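Local coordinates for protein fructosyl amine:oxygen oxidoreductase (PDB 4WCT) that probably catalyses the FAD-dependent oxidation of fructosyl amines (Amadori products), an oxidative deglycation that uses molecular oxygen, at residues Ile73-Glu78 with Ser174-Ile179; Thr93-Ala98 with Gly389-Pro394; Thr115-Ser120 with Val277-Ala282. All coordinates share one frame; numbering follows the deposited sequence.

Contact 1 (Ile73-Glu78 with Ser174-Ile179); sequences IMEHSE and SGAGWI. With FAD (flavin-adenine dinucleotide), chain C.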
loop_
_atom_site.group_PDB
_atom_site.type_symbol
_atom_site.label_atom_id
_atom_site.label_comp_id
_atom_site.label_asym_id
_atom_site.label_seq_id
_atom_site.Cartn_x
_atom_site.Cartn_y
_atom_site.Cartn_z
ATOM N N ILE A 73 -6.789 4.227 -2.952
ATOM C CA ILE A 73 -8.025 3.585 -3.406
ATOM C C ILE A 73 -8.480 2.565 -2.379
ATOM O O ILE A 73 -7.669 1.803 -1.865
ATOM C CB ILE A 73 -7.795 2.872 -4.749
ATOM C CG1 ILE A 73 -7.269 3.865 -5.798
ATOM C CG2 ILE A 73 -9.088 2.186 -5.170
ATOM C CD1 ILE A 73 -6.813 3.233 -7.098
ATOM N N MET A 74 -9.779 2.557 -2.082
ATOM C CA MET A 74 -10.444 1.501 -1.319
ATOM C C MET A 74 -11.478 0.841 -2.250
ATOM O O MET A 74 -12.307 1.515 -2.858
ATOM C CB MET A 74 -11.158 2.091 -0.087
ATOM C CG MET A 74 -12.237 1.181 0.577
ATOM S SD MET A 74 -11.547 -0.287 1.297
ATOM C CE MET A 74 -12.862 -1.495 1.147
ATOM N N GLU A 75 -11.464 -0.484 -2.301
ATOM C CA GLU A 75 -12.473 -1.222 -3.051
ATOM C C GLU A 75 -12.714 -2.556 -2.380
ATOM O O GLU A 75 -11.770 -3.276 -2.027
ATOM C CB GLU A 75 -12.034 -1.465 -4.481
ATOM C CG GLU A 75 -13.199 -2.054 -5.290
ATOM C CD GLU A 75 -12.798 -2.647 -6.610
ATOM O OE1 GLU A 75 -11.584 -2.875 -6.823
ATOM O OE2 GLU A 75 -13.719 -2.878 -7.433
ATOM N N HIS A 76 -13.981 -2.918 -2.288
ATOM C CA HIS A 76 -14.390 -4.227 -1.850
ATOM C C HIS A 76 -15.335 -4.839 -2.906
ATOM O O HIS A 76 -16.332 -4.223 -3.291
ATOM C CB HIS A 76 -15.142 -4.130 -0.522
ATOM C CG HIS A 76 -15.770 -5.422 -0.115
ATOM N ND1 HIS A 76 -15.037 -6.583 0.011
ATOM C CD2 HIS A 76 -17.068 -5.778 0.016
ATOM C CE1 HIS A 76 -15.856 -7.594 0.254
ATOM N NE2 HIS A 76 -17.091 -7.123 0.301
ATOM N N SER A 77 -15.065 -6.083 -3.287
ATOM C CA SER A 77 -15.936 -6.836 -4.201
ATOM C C SER A 77 -16.273 -8.200 -3.602
ATOM O O SER A 77 -15.401 -8.925 -3.133
ATOM C CB SER A 77 -15.234 -7.048 -5.537
ATOM O OG SER A 77 -14.861 -5.800 -6.070
ATOM N N GLU A 78 -17.563 -8.506 -3.553
ATOM C CA GLU A 78 -17.983 -9.861 -3.257
ATOM C C GLU A 78 -17.872 -10.689 -4.554
ATOM O O GLU A 78 -18.144 -10.200 -5.653
ATOM C CB GLU A 78 -19.435 -9.865 -2.764
ATOM C CG GLU A 78 -19.678 -9.203 -1.422
ATOM C CD GLU A 78 -18.980 -9.899 -0.253
ATOM O OE1 GLU A 78 -18.524 -11.061 -0.358
ATOM O OE2 GLU A 78 -18.850 -9.255 0.797
ATOM N N SER A 174 -20.856 1.756 -5.373
ATOM C CA SER A 174 -20.947 1.572 -3.925
ATOM C C SER A 174 -19.872 0.581 -3.480
ATOM O O SER A 174 -19.551 -0.358 -4.207
ATOM C CB SER A 174 -22.332 1.000 -3.584
ATOM O OG SER A 174 -23.325 1.960 -3.883
ATOM N N GLY A 175 -19.334 0.760 -2.275
ATOM C CA GLY A 175 -18.362 -0.179 -1.782
ATOM C C GLY A 175 -16.948 0.135 -2.236
ATOM O O GLY A 175 -16.077 -0.685 -2.133
ATOM N N ALA A 176 -16.736 1.334 -2.766
ATOM C CA ALA A 176 -15.451 1.719 -3.310
ATOM C C ALA A 176 -15.340 3.231 -3.334
ATOM O O ALA A 176 -16.348 3.963 -3.312
ATOM C CB ALA A 176 -15.266 1.127 -4.720
ATOM N N GLY A 177 -14.099 3.717 -3.330
ATOM C CA GLY A 177 -13.818 5.145 -3.332
ATOM C C GLY A 177 -12.382 5.380 -2.949
ATOM O O GLY A 177 -11.505 4.614 -3.338
ATOM N N TRP A 178 -12.139 6.436 -2.175
ATOM C CA TRP A 178 -10.810 6.745 -1.751
ATOM C C TRP A 178 -10.730 7.055 -0.269
ATOM O O TRP A 178 -11.735 7.385 0.395
ATOM C CB TRP A 178 -10.242 7.895 -2.577
ATOM C CG TRP A 178 -10.954 9.225 -2.409
ATOM C CD1 TRP A 178 -11.951 9.721 -3.189
ATOM C CD2 TRP A 178 -10.575 10.287 -1.530
ATOM N NE1 TRP A 178 -12.279 10.982 -2.790
ATOM C CE2 TRP A 178 -11.473 11.350 -1.743
ATOM C CE3 TRP A 178 -9.616 10.411 -0.537
ATOM C CZ2 TRP A 178 -11.388 12.563 -1.052
ATOM C CZ3 TRP A 178 -9.573 11.610 0.208
ATOM C CH2 TRP A 178 -10.422 12.677 -0.079
ATOM N N ILE A 179 -9.521 6.889 0.270
ATOM C CA ILE A 179 -9.268 7.162 1.661
ATOM C C ILE A 179 -8.169 8.198 1.814
ATOM O O ILE A 179 -7.214 8.237 1.033
ATOM C CB ILE A 179 -8.895 5.864 2.424
ATOM C CG1 ILE A 179 -7.745 5.154 1.732
ATOM C CG2 ILE A 179 -10.118 4.949 2.477
ATOM C CD1 ILE A 179 -6.930 4.263 2.645
HETATM P PA FAD C . 4.368 1.479 5.299
HETATM O O1A FAD C . 3.054 2.202 5.347
HETATM O O2A FAD C . 5.385 1.813 4.253
HETATM O O5B FAD C . 5.010 1.648 6.723
HETATM C C5B FAD C . 6.293 1.068 7.001
HETATM C C4B FAD C . 6.892 1.811 8.190
HETATM O O4B FAD C . 8.093 1.103 8.640
HETATM C C3B FAD C . 7.307 3.247 7.888
HETATM O O3B FAD C . 6.697 4.190 8.784
HETATM C C2B FAD C . 8.830 3.228 8.053
HETATM O O2B FAD C . 9.419 4.461 8.457
HETATM C C1B FAD C . 9.025 2.076 9.042
HETATM N N9A FAD C . 10.387 1.505 8.961
HETATM C C8A FAD C . 11.147 1.333 7.864
HETATM N N7A FAD C . 12.361 0.839 8.201
HETATM C C5A FAD C . 12.316 0.618 9.540
HETATM C C6A FAD C . 13.279 0.171 10.539
HETATM N N6A FAD C . 14.515 -0.215 10.176
HETATM N N1A FAD C . 12.879 0.192 11.828
HETATM C C2A FAD C . 11.650 0.550 12.222
HETATM N N3A FAD C . 10.731 1.010 11.355
HETATM C C4A FAD C . 11.031 1.061 10.034
HETATM N N1 FAD C . -2.747 0.326 -1.365
HETATM C C2 FAD C . -4.123 0.393 -1.428
HETATM O O2 FAD C . -4.760 -0.298 -0.635
HETATM N N3 FAD C . -4.745 1.257 -2.234
HETATM C C4 FAD C . -4.073 2.006 -3.133
HETATM O O4 FAD C . -4.620 2.824 -3.924
HETATM C C4X FAD C . -2.621 1.966 -3.142
HETATM N N5 FAD C . -1.905 2.722 -4.016
HETATM C C5X FAD C . -0.555 2.838 -3.821
HETATM C C6 FAD C . 0.192 3.773 -4.531
HETATM C C7 FAD C . 1.567 3.804 -4.399
HETATM C C7M FAD C . 2.334 4.858 -5.113
HETATM C C8 FAD C . 2.222 2.890 -3.454
HETATM C C8M FAD C . 3.689 2.905 -3.231
HETATM C C9 FAD C . 1.485 2.036 -2.671
HETATM C C9A FAD C . 0.122 1.936 -2.857
HETATM N N10 FAD C . -0.621 1.000 -2.131
HETATM C C10 FAD C . -2.014 1.071 -2.192
HETATM C "C1'" FAD C . -0.059 0.018 -1.215
HETATM C "C2'" FAD C . -0.059 0.485 0.231
HETATM O "O2'" FAD C . 0.470 1.804 0.242
HETATM C "C3'" FAD C . 0.823 -0.466 1.051
HETATM O "O3'" FAD C . 0.482 -1.828 0.753
HETATM C "C4'" FAD C . 0.696 -0.205 2.555
HETATM O "O4'" FAD C . 0.739 1.200 2.800
HETATM C "C5'" FAD C . 1.878 -0.872 3.246
HETATM O "O5'" FAD C . 1.748 -0.679 4.654
HETATM P P FAD C . 2.971 -1.075 5.620
HETATM O O1P FAD C . 2.567 -0.717 7.032
HETATM O O2P FAD C . 3.372 -2.486 5.262
HETATM O O3P FAD C . 4.143 -0.088 5.144
#
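Met74 has CG anti to its backbone N (chi1 163°), which carries the thioether chain off beyond CB; Met74 CB itself meets Ile179 CG2 at 4.0 Å, that branch of Ile179 being anti to its carbonyl carbon. The two residues belong to a small antiparallel beta ladder at the flavin, in which strand 73-75 is an outer strand and strand 176-179 the middle one of three. The short axes run at 146° to each other, 4.5 Å apart at closest approach. Met74 and Gly177 form the hydrogen-bonded pair: Gly177 N gives a bond of 2.9 Å to Met74 O, and Met74 N returns one to Gly177 O. Beyond the regular ladder, His76 N still bonds to Gly175 O at 3.1 Å. The phi of Gly175 is positive, a conformation readily open to glycine. On the other face, Glu75 CG touches the methyl CB of Ala176 alongside it, and the extended chain carries its carboxylate on to His172. Phe117 packs on this same face, against Ile73, Glu75 and Ala176. The His76 ring is fixed at both nitrogens: ND1 pairs with Thr95 OG1, and NE2 donates to Glu78 OE2 within the ring plane, although it meets the carboxylate from above. The salt bridge from Glu78 to Arg96 would probably favour the charged carboxylate. At the other end the strand backbone binds the pyrimidine end of the flavin: Ile73 N donates to FAD O4 at 2.8 Å, and FAD N3 donates to Ile73 O at 3.0 Å with an N-H...O angle of 171°.

Contact 2 (Thr93-Ala98 with Gly389-Pro394); sequences TFTRAA and GAMQMP. With FAD (flavin-adenine dinucleotide), chain C.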
loop_
_atom_site.group_PDB
_atom_site.type_symbol
_atom_site.label_atom_id
_atom_site.label_comp_id
_atom_site.label_asym_id
_atom_site.label_seq_id
_atom_site.Cartn_x
_atom_site.Cartn_y
_atom_site.Cartn_z
ATOM N N THR A 93 -12.342 -11.293 2.092
ATOM C CA THR A 93 -12.510 -11.297 3.558
ATOM C C THR A 93 -11.835 -10.090 4.215
ATOM O O THR A 93 -12.459 -9.367 5.022
ATOM C CB THR A 93 -11.960 -12.587 4.164
ATOM O OG1 THR A 93 -12.651 -13.711 3.606
ATOM C CG2 THR A 93 -12.079 -12.564 5.676
ATOM N N PHE A 94 -10.611 -9.797 3.781
ATOM C CA PHE A 94 -9.910 -8.589 4.254
ATOM C C PHE A 94 -10.686 -7.323 3.895
ATOM O O PHE A 94 -10.934 -6.479 4.759
ATOM C CB PHE A 94 -8.501 -8.507 3.689
ATOM C CG PHE A 94 -7.528 -9.442 4.351
ATOM C CD1 PHE A 94 -7.103 -9.211 5.650
ATOM C CD2 PHE A 94 -6.929 -10.451 3.640
ATOM C CE1 PHE A 94 -6.133 -9.998 6.235
ATOM C CE2 PHE A 94 -6.032 -11.310 4.249
ATOM C CZ PHE A 94 -5.570 -11.043 5.526
ATOM N N THR A 95 -11.063 -7.172 2.632
ATOM C CA THR A 95 -11.737 -5.912 2.202
ATOM C C THR A 95 -13.163 -5.753 2.718
ATOM O O THR A 95 -13.626 -4.647 2.924
ATOM C CB THR A 95 -11.703 -5.680 0.685
ATOM O OG1 THR A 95 -12.309 -6.759 -0.039
ATOM C CG2 THR A 95 -10.246 -5.529 0.221
ATOM N N ARG A 96 -13.841 -6.861 2.955
ATOM C CA ARG A 96 -15.162 -6.803 3.558
ATOM C C ARG A 96 -15.079 -6.158 4.918
ATOM O O ARG A 96 -15.881 -5.262 5.260
ATOM C CB ARG A 96 -15.748 -8.216 3.686
ATOM C CG ARG A 96 -17.220 -8.232 4.045
ATOM C CD ARG A 96 -17.748 -9.643 4.236
ATOM N NE ARG A 96 -17.568 -10.440 3.027
ATOM C CZ ARG A 96 -16.719 -11.460 2.919
ATOM N NH1 ARG A 96 -16.136 -11.982 3.988
ATOM N NH2 ARG A 96 -16.607 -12.082 1.764
ATOM N N ALA A 97 -14.163 -6.664 5.731
ATOM C CA ALA A 97 -13.945 -6.115 7.065
ATOM C C ALA A 97 -13.510 -4.654 6.988
ATOM O O ALA A 97 -13.936 -3.802 7.787
ATOM C CB ALA A 97 -12.888 -6.924 7.807
ATOM N N ALA A 98 -12.632 -4.353 6.042
ATOM C CA ALA A 98 -12.111 -3.006 5.938
ATOM C C ALA A 98 -13.239 -2.052 5.589
ATOM O O ALA A 98 -13.312 -0.960 6.144
ATOM C CB ALA A 98 -10.998 -2.931 4.894
ATOM N N GLY A 389 -2.309 -2.774 0.491
ATOM C CA GLY A 389 -2.302 -2.728 1.941
ATOM C C GLY A 389 -2.975 -1.526 2.589
ATOM O O GLY A 389 -3.216 -1.562 3.792
ATOM N N ALA A 390 -3.017 -0.392 1.902
ATOM C CA ALA A 390 -3.433 0.848 2.540
ATOM C C ALA A 390 -4.925 0.841 2.859
ATOM O O ALA A 390 -5.353 1.277 3.953
ATOM C CB ALA A 390 -3.081 2.069 1.684
ATOM N N MET A 391 -5.721 0.279 1.964
ATOM C CA MET A 391 -7.156 0.178 2.189
ATOM C C MET A 391 -7.516 -0.744 3.355
ATOM O O MET A 391 -8.637 -0.664 3.893
ATOM C CB MET A 391 -7.895 -0.253 0.923
ATOM C CG MET A 391 -7.688 -1.701 0.570
ATOM S SD MET A 391 -8.526 -2.248 -0.931
ATOM C CE MET A 391 -7.480 -1.554 -2.195
ATOM N N GLN A 392 -6.559 -1.543 3.806
ATOM C CA GLN A 392 -6.748 -2.446 4.927
ATOM C C GLN A 392 -6.549 -1.746 6.290
ATOM O O GLN A 392 -6.748 -2.386 7.321
ATOM C CB GLN A 392 -5.726 -3.605 4.872
ATOM C CG GLN A 392 -5.547 -4.277 3.500
ATOM C CD GLN A 392 -6.837 -4.832 2.911
ATOM O OE1 GLN A 392 -7.786 -5.160 3.642
ATOM N NE2 GLN A 392 -6.875 -4.951 1.575
ATOM N N MET A 393 -6.179 -0.467 6.291
ATOM C CA MET A 393 -5.726 0.216 7.506
ATOM C C MET A 393 -6.618 0.017 8.732
ATOM O O MET A 393 -6.101 -0.174 9.824
ATOM C CB MET A 393 -5.517 1.706 7.275
ATOM C CG MET A 393 -4.689 2.366 8.366
ATOM S SD MET A 393 -4.668 4.166 8.246
ATOM C CE MET A 393 -3.845 4.353 6.673
ATOM N N PRO A 394 -7.960 0.137 8.575
ATOM C CA PRO A 394 -8.787 0.131 9.796
ATOM C C PRO A 394 -8.756 -1.224 10.521
ATOM O O PRO A 394 -8.906 -1.251 11.746
ATOM C CB PRO A 394 -10.195 0.395 9.274
ATOM C CG PRO A 394 -10.009 1.041 7.940
ATOM C CD PRO A 394 -8.771 0.382 7.375
HETATM P PA FAD C . 4.368 1.479 5.299
HETATM O O1A FAD C . 3.054 2.202 5.347
HETATM O O2A FAD C . 5.385 1.813 4.253
HETATM O O5B FAD C . 5.010 1.648 6.723
HETATM C C5B FAD C . 6.293 1.068 7.001
HETATM C C4B FAD C . 6.892 1.811 8.190
HETATM O O4B FAD C . 8.093 1.103 8.640
HETATM C C3B FAD C . 7.307 3.247 7.888
HETATM O O3B FAD C . 6.697 4.190 8.784
HETATM C C2B FAD C . 8.830 3.228 8.053
HETATM O O2B FAD C . 9.419 4.461 8.457
HETATM C C1B FAD C . 9.025 2.076 9.042
HETATM N N9A FAD C . 10.387 1.505 8.961
HETATM C C8A FAD C . 11.147 1.333 7.864
HETATM N N7A FAD C . 12.361 0.839 8.201
HETATM C C5A FAD C . 12.316 0.618 9.540
HETATM C C6A FAD C . 13.279 0.171 10.539
HETATM N N6A FAD C . 14.515 -0.215 10.176
HETATM N N1A FAD C . 12.879 0.192 11.828
HETATM C C2A FAD C . 11.650 0.550 12.222
HETATM N N3A FAD C . 10.731 1.010 11.355
HETATM C C4A FAD C . 11.031 1.061 10.034
HETATM N N1 FAD C . -2.747 0.326 -1.365
HETATM C C2 FAD C . -4.123 0.393 -1.428
HETATM O O2 FAD C . -4.760 -0.298 -0.635
HETATM N N3 FAD C . -4.745 1.257 -2.234
HETATM C C4 FAD C . -4.073 2.006 -3.133
HETATM O O4 FAD C . -4.620 2.824 -3.924
HETATM C C4X FAD C . -2.621 1.966 -3.142
HETATM N N5 FAD C . -1.905 2.722 -4.016
HETATM C C5X FAD C . -0.555 2.838 -3.821
HETATM C C6 FAD C . 0.192 3.773 -4.531
HETATM C C7 FAD C . 1.567 3.804 -4.399
HETATM C C7M FAD C . 2.334 4.858 -5.113
HETATM C C8 FAD C . 2.222 2.890 -3.454
HETATM C C8M FAD C . 3.689 2.905 -3.231
HETATM C C9 FAD C . 1.485 2.036 -2.671
HETATM C C9A FAD C . 0.122 1.936 -2.857
HETATM N N10 FAD C . -0.621 1.000 -2.131
HETATM C C10 FAD C . -2.014 1.071 -2.192
HETATM C "C1'" FAD C . -0.059 0.018 -1.215
HETATM C "C2'" FAD C . -0.059 0.485 0.231
HETATM O "O2'" FAD C . 0.470 1.804 0.242
HETATM C "C3'" FAD C . 0.823 -0.466 1.051
HETATM O "O3'" FAD C . 0.482 -1.828 0.753
HETATM C "C4'" FAD C . 0.696 -0.205 2.555
HETATM O "O4'" FAD C . 0.739 1.200 2.800
HETATM C "C5'" FAD C . 1.878 -0.872 3.246
HETATM O "O5'" FAD C . 1.748 -0.679 4.654
HETATM P P FAD C . 2.971 -1.075 5.620
HETATM O O1P FAD C . 2.567 -0.717 7.032
HETATM O O2P FAD C . 3.372 -2.486 5.262
HETATM O O3P FAD C . 4.143 -0.088 5.144
HETATM O O HOH W 1 -8.678 -5.735 6.264
#
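Phe94 touches Gln392 with its CB, which lies 3.4 Å from Gln392 OE1, while its ring leads away to meet Phe368 and Phe399 edge-to-face. Its carbonyl is linked to the same amide by a water that donates to Phe94 O and to Gln392 OE1, each at 2.8 Å; this water-mediated link carries the polar part of the contact, since no direct hydrogen bond joins the two segments. The next residue, Thr95, offers its methyl: CG2 is 3.7 Å from Gln392 NE2 and 3.9 Å from Met391 SD. With OG1 between the backbone N and carbonyl carbon (chi1 58°), the hydroxyl is left to His76, and CG2 faces the loop. The contact thus sets helix 86-102 against the flavin-binding loop that leads into helix 393-404, with a type I turn from Ala390 to Met393. Gln392 bends at chi2 to bring its amide to the helix, and NE2 bonds back to Asn388 O, so both ends of the amide are held. Met391 N donates to FAD O2 at 2.8 Å, its CE also lying near that oxygen, whereas the bond from Gly389 N to FAD O3' is weak. Ala98, the last residue of the segment, sets CB 3.4 Å from Met391 O, a carbonyl that accepts from Trp102 NE1, and its own O lies 4.3 Å from Pro394 CG.

Contact 3 (Thr115-Ser120 with Val277-Ala282); sequences TGFIIS and VLFNIA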
loop_
_atom_site.group_PDB
_atom_site.type_symbol
_atom_site.label_atom_id
_atom_site.label_comp_id
_atom_site.label_asym_id
_atom_site.label_seq_id
_atom_site.Cartn_x
_atom_site.Cartn_y
_atom_site.Cartn_z
ATOM N N THR A 115 -16.947 7.317 -3.125
ATOM C CA THR A 115 -17.279 8.011 -4.353
ATOM C C THR A 115 -17.380 7.080 -5.578
ATOM O O THR A 115 -17.735 7.546 -6.682
ATOM C CB THR A 115 -16.252 9.079 -4.662
ATOM O OG1 THR A 115 -14.963 8.482 -4.787
ATOM C CG2 THR A 115 -16.196 10.152 -3.611
ATOM N N GLY A 116 -16.934 5.837 -5.417
ATOM C CA GLY A 116 -16.961 4.861 -6.491
ATOM C C GLY A 116 -15.609 4.695 -7.152
ATOM O O GLY A 116 -14.646 5.385 -6.800
ATOM N N PHE A 117 -15.541 3.787 -8.122
ATOM C CA PHE A 117 -14.259 3.361 -8.696
ATOM C C PHE A 117 -14.496 2.912 -10.117
ATOM O O PHE A 117 -15.421 2.130 -10.386
ATOM C CB PHE A 117 -13.697 2.204 -7.854
ATOM C CG PHE A 117 -12.472 1.527 -8.418
ATOM C CD1 PHE A 117 -11.257 2.181 -8.498
ATOM C CD2 PHE A 117 -12.551 0.231 -8.908
ATOM C CE1 PHE A 117 -10.109 1.516 -8.933
ATOM C CE2 PHE A 117 -11.416 -0.428 -9.352
ATOM C CZ PHE A 117 -10.191 0.219 -9.354
ATOM N N ILE A 118 -13.708 3.461 -11.043
ATOM C CA ILE A 118 -13.814 3.109 -12.454
ATOM C C ILE A 118 -12.548 2.335 -12.818
ATOM O O ILE A 118 -11.425 2.823 -12.596
ATOM C CB ILE A 118 -13.894 4.369 -13.360
ATOM C CG1 ILE A 118 -15.138 5.200 -13.062
ATOM C CG2 ILE A 118 -13.849 3.981 -14.826
ATOM C CD1 ILE A 118 -15.039 6.616 -13.610
ATOM N N ILE A 119 -12.726 1.133 -13.374
ATOM C CA ILE A 119 -11.618 0.371 -13.923
ATOM C C ILE A 119 -11.735 0.241 -15.429
ATOM O O ILE A 119 -12.817 0.017 -15.947
ATOM C CB ILE A 119 -11.516 -1.015 -13.252
ATOM C CG1 ILE A 119 -10.251 -1.740 -13.691
ATOM C CG2 ILE A 119 -12.761 -1.832 -13.494
ATOM C CD1 ILE A 119 -9.891 -2.914 -12.817
ATOM N N SER A 120 -10.645 0.525 -16.131
ATOM C CA SER A 120 -10.701 0.683 -17.581
ATOM C C SER A 120 -9.382 0.252 -18.247
ATOM O O SER A 120 -8.330 0.140 -17.588
ATOM C CB SER A 120 -11.010 2.132 -17.936
ATOM O OG SER A 120 -9.986 3.000 -17.428
ATOM N N VAL A 277 -12.825 7.272 -8.260
ATOM C CA VAL A 277 -11.450 7.020 -8.715
ATOM C C VAL A 277 -11.518 6.632 -10.180
ATOM O O VAL A 277 -12.340 5.800 -10.545
ATOM C CB VAL A 277 -10.826 5.885 -7.891
ATOM C CG1 VAL A 277 -9.422 5.538 -8.383
ATOM C CG2 VAL A 277 -10.799 6.266 -6.407
ATOM N N LEU A 278 -10.660 7.219 -11.019
ATOM C CA LEU A 278 -10.562 6.769 -12.398
ATOM C C LEU A 278 -9.228 6.061 -12.601
ATOM O O LEU A 278 -8.179 6.707 -12.493
ATOM C CB LEU A 278 -10.653 7.957 -13.338
ATOM C CG LEU A 278 -10.394 7.684 -14.817
ATOM C CD1 LEU A 278 -11.489 6.813 -15.440
ATOM C CD2 LEU A 278 -10.309 8.997 -15.568
ATOM N N PHE A 279 -9.281 4.787 -12.990
ATOM C CA PHE A 279 -8.100 3.930 -13.138
ATOM C C PHE A 279 -8.115 3.246 -14.505
ATOM O O PHE A 279 -9.061 2.554 -14.830
ATOM C CB PHE A 279 -8.127 2.887 -12.018
ATOM C CG PHE A 279 -6.989 1.891 -12.057
ATOM C CD1 PHE A 279 -5.708 2.265 -12.432
ATOM C CD2 PHE A 279 -7.208 0.608 -11.622
ATOM C CE1 PHE A 279 -4.634 1.374 -12.307
ATOM C CE2 PHE A 279 -6.152 -0.302 -11.509
ATOM C CZ PHE A 279 -4.865 0.097 -11.820
ATOM N N ASN A 280 -7.068 3.460 -15.289
ATOM C CA ASN A 280 -6.767 2.661 -16.461
ATOM C C ASN A 280 -5.559 1.785 -16.140
ATOM O O ASN A 280 -4.481 2.293 -15.763
ATOM C CB ASN A 280 -6.489 3.570 -17.668
ATOM C CG ASN A 280 -6.037 2.804 -18.891
ATOM O OD1 ASN A 280 -5.286 1.842 -18.788
ATOM N ND2 ASN A 280 -6.364 3.311 -20.056
ATOM N N ILE A 281 -5.769 0.476 -16.189
ATOM C CA ILE A 281 -4.791 -0.485 -15.666
ATOM C C ILE A 281 -3.456 -0.472 -16.401
ATOM O O ILE A 281 -2.496 -1.074 -15.931
ATOM C CB ILE A 281 -5.350 -1.922 -15.656
ATOM C CG1 ILE A 281 -5.579 -2.417 -17.086
ATOM C CG2 ILE A 281 -6.601 -1.990 -14.796
ATOM C CD1 ILE A 281 -5.863 -3.913 -17.132
ATOM N N ALA A 282 -3.361 0.213 -17.531
ATOM C CA ALA A 282 -2.083 0.329 -18.222
ATOM C C ALA A 282 -1.671 1.764 -18.442
ATOM O O ALA A 282 -0.783 2.019 -19.252
ATOM C CB ALA A 282 -2.101 -0.431 -19.544
#
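Strands 117-120 and 277-280 run parallel, their short axes 13° apart in direction and 4.7 Å apart at closest approach, and Phe117, Ile118, Ile119 and Ser120 pair in step with Val277, Leu278, Phe279 and Asn280. The backbone bonds pass back and forth between the strands as in any parallel ladder, from Val277 N to Gly116 O at one end to Ile281 N to Ser120 O, 2.9 Å, at the other. The ladder is part of a large mixed sheet, in which strand 117-121 also pairs antiparallel with strand 168-172. On one face the Phe117 ring turns its edge to Val277, with CB near the ring plane and 3.8 Å from CD1. The Phe117 and Phe279 side chains lie side by side and point the same way, each with CG anti to its backbone N (chi1 172° and 178°), which brings CZ of Phe117 to 3.8 Å from CD2 of Phe279. Phe117 and Val277 pack on Ile73, which bonds the flavin, so this face backs the flavin-binding strand; the Val277 side chain lies about 7 Å from FAD at nearest atoms. Further along, CG1 of Ile119 meets CG2 of Ile281 at 3.8 Å, and both residues pack on Ile130 of helix 124-135. The opposite face carries Ile118 and Leu278, whose branches CG2 and CD1 meet at 3.7 Å beside Phe151. Asn280 OD1 takes the amide of Ala282 in an Asx turn that bends the chain just past the strand. Ser120 OG donates to Phe279 O at 2.8 Å, from above the carbonyl plane. Phe279 O is thus gripped twice by Ser120, through the hydroxyl and through a weak N-H bond, which probably steadies this end of the ladder.

From the N terminus, strand 72-75 comes first, then helix 86-102 and strand 117-121, so the first segments of contacts 1, 2 and 3 appear in that order. Contact 1 closes first, at 174-179, then contact 3 at 277-282 and finally contact 2 at 389-394. Contact 1 therefore crosses both others, while contact 3 falls wholly within the span of contact 2. Contacts 1 and 2 meet through His76 with Thr95 and Glu78 with Arg96, and both reach FAD. Contacts 1 and 3 join through Ala176 O and Gly116 N. Contact 1 thus lies between the helix at the flavin-binding loop and the large mixed sheet; contacts 2 and 3 do not touch.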